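Local coordinates for aminopeptidase-like protein (PDB 5JM6) that probably acts as a zinc-dependent aminopeptidase of the M18 family and forms dodecamers, as cargo of the Cvt pathway of selective autophagy, at residues F115-G124 / I361-N369. Sequence-based numbering, arbitrary orientation.
Sequences FTVGQAYKPG and ILESFCSSN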
loop_
_atom_site.group_PDB
_atom_site.type_symbol
_atom_site.label_atom_id
_atom_site.label_comp_id
_atom_site.label_asym_id
_atom_site.label_seq_id
_atom_site.Cartn_x
_atom_site.Cartn_y
_atom_site.Cartn_z
ATOM N N PHE A 115 -44.559 -6.312 41.969
ATOM C CA PHE A 115 -44.091 -5.895 43.284
ATOM C C PHE A 115 -44.979 -6.384 44.422
ATOM O O PHE A 115 -46.165 -6.661 44.230
ATOM C CB PHE A 115 -43.966 -4.366 43.343
ATOM C CG PHE A 115 -45.265 -3.635 43.135
ATOM C CD1 PHE A 115 -45.748 -3.398 41.857
ATOM C CD2 PHE A 115 -45.995 -3.170 44.217
ATOM C CE1 PHE A 115 -46.939 -2.721 41.663
ATOM C CE2 PHE A 115 -47.188 -2.491 44.030
ATOM C CZ PHE A 115 -47.661 -2.269 42.752
ATOM N N THR A 116 -44.383 -6.502 45.605
ATOM C CA THR A 116 -45.120 -6.797 46.826
ATOM C C THR A 116 -44.929 -5.666 47.825
ATOM O O THR A 116 -43.827 -5.136 47.977
ATOM C CB THR A 116 -44.672 -8.116 47.481
ATOM O OG1 THR A 116 -43.391 -7.936 48.097
ATOM C CG2 THR A 116 -44.591 -9.226 46.451
ATOM N N VAL A 117 -46.010 -5.305 48.504
ATOM C CA VAL A 117 -45.982 -4.243 49.497
ATOM C C VAL A 117 -45.859 -4.853 50.888
ATOM O O VAL A 117 -46.703 -5.648 51.289
ATOM C CB VAL A 117 -47.251 -3.375 49.420
ATOM C CG1 VAL A 117 -47.118 -2.149 50.308
ATOM C CG2 VAL A 117 -47.534 -2.977 47.976
ATOM N N GLY A 118 -44.807 -4.497 51.617
ATOM C CA GLY A 118 -44.612 -5.021 52.958
ATOM C C GLY A 118 -45.758 -4.655 53.884
ATOM O O GLY A 118 -46.383 -3.610 53.718
ATOM N N GLN A 119 -46.043 -5.516 54.857
ATOM C CA GLN A 119 -47.144 -5.277 55.788
ATOM C C GLN A 119 -46.876 -4.091 56.705
ATOM O O GLN A 119 -47.805 -3.502 57.257
ATOM C CB GLN A 119 -47.412 -6.515 56.642
ATOM C CG GLN A 119 -47.845 -7.740 55.870
ATOM C CD GLN A 119 -47.869 -8.977 56.741
ATOM O OE1 GLN A 119 -48.387 -8.953 57.860
ATOM N NE2 GLN A 119 -47.290 -10.062 56.244
ATOM N N ALA A 120 -45.603 -3.763 56.884
ATOM C CA ALA A 120 -45.198 -2.638 57.719
ATOM C C ALA A 120 -44.982 -1.371 56.894
ATOM O O ALA A 120 -44.461 -0.378 57.401
ATOM C CB ALA A 120 -43.944 -2.982 58.503
ATOM N N TYR A 121 -45.338 -1.423 55.614
ATOM C CA TYR A 121 -45.129 -0.285 54.724
ATOM C C TYR A 121 -45.918 0.959 55.130
ATOM O O TYR A 121 -47.068 0.873 55.567
ATOM C CB TYR A 121 -45.486 -0.651 53.283
ATOM C CG TYR A 121 -45.277 0.499 52.328
ATOM C CD1 TYR A 121 -44.003 0.837 51.895
ATOM C CD2 TYR A 121 -46.349 1.259 51.875
ATOM C CE1 TYR A 121 -43.800 1.893 51.031
ATOM C CE2 TYR A 121 -46.155 2.319 51.011
ATOM C CZ TYR A 121 -44.877 2.630 50.592
ATOM O OH TYR A 121 -44.676 3.682 49.730
ATOM N N LYS A 122 -45.265 2.111 54.994
ATOM C CA LYS A 122 -45.887 3.429 55.110
ATOM C C LYS A 122 -45.262 4.323 54.043
ATOM O O LYS A 122 -44.121 4.091 53.646
ATOM C CB LYS A 122 -45.670 4.046 56.496
ATOM C CG LYS A 122 -45.663 3.070 57.655
ATOM C CD LYS A 122 -44.767 3.573 58.784
ATOM C CE LYS A 122 -43.341 3.827 58.300
ATOM N NZ LYS A 122 -42.389 4.084 59.422
ATOM N N PRO A 123 -45.999 5.345 53.577
ATOM C CA PRO A 123 -45.424 6.291 52.612
ATOM C C PRO A 123 -44.111 6.894 53.107
ATOM O O PRO A 123 -44.034 7.364 54.242
ATOM C CB PRO A 123 -46.506 7.364 52.489
ATOM C CG PRO A 123 -47.773 6.638 52.782
ATOM C CD PRO A 123 -47.422 5.621 53.836
ATOM N N GLY A 124 -43.091 6.873 52.254
ATOM C CA GLY A 124 -41.769 7.339 52.629
ATOM C C GLY A 124 -40.781 6.201 52.810
ATOM O O GLY A 124 -39.572 6.424 52.872
ATOM N N ILE A 361 -48.048 4.194 42.720
ATOM C CA ILE A 361 -48.136 3.379 43.925
ATOM C C ILE A 361 -48.077 4.261 45.161
ATOM O O ILE A 361 -48.907 4.146 46.063
ATOM C CB ILE A 361 -47.003 2.338 43.998
ATOM C CG1 ILE A 361 -47.035 1.414 42.780
ATOM C CG2 ILE A 361 -47.115 1.522 45.275
ATOM C CD1 ILE A 361 -45.774 0.591 42.616
ATOM N N LEU A 362 -47.096 5.156 45.190
ATOM C CA LEU A 362 -46.902 6.026 46.339
ATOM C C LEU A 362 -48.086 6.970 46.537
ATOM O O LEU A 362 -48.571 7.129 47.657
ATOM C CB LEU A 362 -45.607 6.821 46.189
ATOM C CG LEU A 362 -45.323 7.814 47.311
ATOM C CD1 LEU A 362 -45.335 7.112 48.659
ATOM C CD2 LEU A 362 -43.990 8.491 47.069
ATOM N N GLU A 363 -48.558 7.584 45.457
ATOM C CA GLU A 363 -49.713 8.472 45.549
ATOM C C GLU A 363 -50.949 7.720 46.028
ATOM O O GLU A 363 -51.793 8.278 46.730
ATOM C CB GLU A 363 -50.003 9.136 44.206
ATOM C CG GLU A 363 -51.249 10.000 44.223
ATOM C CD GLU A 363 -51.917 10.071 42.874
ATOM O OE1 GLU A 363 -52.029 9.015 42.221
ATOM O OE2 GLU A 363 -52.329 11.178 42.472
ATOM N N SER A 364 -51.048 6.451 45.649
ATOM C CA SER A 364 -52.151 5.614 46.102
ATOM C C SER A 364 -52.128 5.469 47.621
ATOM O O SER A 364 -53.138 5.694 48.285
ATOM C CB SER A 364 -52.095 4.239 45.435
ATOM O OG SER A 364 -53.171 3.423 45.863
ATOM N N PHE A 365 -50.972 5.109 48.172
ATOM C CA PHE A 365 -50.854 4.952 49.620
ATOM C C PHE A 365 -50.930 6.290 50.343
ATOM O O PHE A 365 -51.261 6.339 51.526
ATOM C CB PHE A 365 -49.556 4.232 49.983
ATOM C CG PHE A 365 -49.611 2.753 49.754
ATOM C CD1 PHE A 365 -50.138 1.910 50.719
ATOM C CD2 PHE A 365 -49.149 2.206 48.571
ATOM C CE1 PHE A 365 -50.197 0.547 50.508
ATOM C CE2 PHE A 365 -49.203 0.845 48.355
ATOM C CZ PHE A 365 -49.730 0.014 49.324
ATOM N N CYS A 366 -50.625 7.372 49.633
ATOM C CA CYS A 366 -50.779 8.709 50.197
ATOM C C CYS A 366 -52.255 9.050 50.390
ATOM O O CYS A 366 -52.618 9.713 51.361
ATOM C CB CYS A 366 -50.109 9.758 49.310
ATOM S SG CYS A 366 -48.304 9.764 49.381
ATOM N N SER A 367 -53.102 8.606 49.466
ATOM C CA SER A 367 -54.543 8.801 49.616
ATOM C C SER A 367 -55.076 8.050 50.824
ATOM O O SER A 367 -55.780 8.621 51.656
ATOM C CB SER A 367 -55.300 8.360 48.360
ATOM O OG SER A 367 -55.452 9.431 47.448
ATOM N N SER A 368 -54.732 6.770 50.911
ATOM C CA SER A 368 -55.217 5.904 51.978
ATOM C C SER A 368 -54.916 6.475 53.360
ATOM O O SER A 368 -55.725 6.368 54.279
ATOM C CB SER A 368 -54.601 4.509 51.846
ATOM O OG SER A 368 -54.811 3.979 50.547
ATOM N N ASN A 369 -53.737 7.064 53.501
ATOM C CA ASN A 369 -53.285 7.587 54.782
ATOM C C ASN A 369 -53.490 9.095 54.960
ATOM O O ASN A 369 -52.976 9.680 55.915
ATOM C CB ASN A 369 -51.825 7.198 54.994
ATOM C CG ASN A 369 -51.627 5.691 54.958
ATOM O OD1 ASN A 369 -51.771 5.008 55.974
ATOM N ND2 ASN A 369 -51.316 5.162 53.780
#
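The edge of the Tyr121 ring meets a face of the Phe365 ring in a T-shaped pair, with centroids 5.0 Å apart and planes at 70°. Tyr121 CE2 is its leading atom, 3.7 Å from Phe365 CG and nearer the rim of the ring than its centre. With Tyr121 CG anti to the backbone N (chi1 -180°), the ring reaches on past Phe365, bringing Tyr121 OH to 3.7 Å from Leu362 CD1. The far end of Phe365 is met obliquely by Val117, whose CG1 lies 3.5 Å from Phe365 CZ; an alanine at Phe365 would probably open a gap between Val117 and Tyr121 and leave the tyrosine edge without its aromatic partner. Two residues before Val117 in the strand, Phe115 has Ile361 CD1 over one face, a CH-pi contact 3.6 Å from the ring centroid and 19° off the normal. Pro123 lies against the last two turns of the helix, its CB 4.0 Å from Leu362 CD1 and its CG close to the carbonyl of Phe365, which accepts from Asn369 N. No hydrogen bond joins the two segments, which bury 404 Å² between them. Away from the zinc sites, this is helix-on-sheet packing in the alpha/beta domain built on the mixed sheet: the C-terminal end of helix 353-368 lies against strand 111-117 and the loop that follows it, while Phe115 and Tyr121 also touch neighbouring strand 330-336.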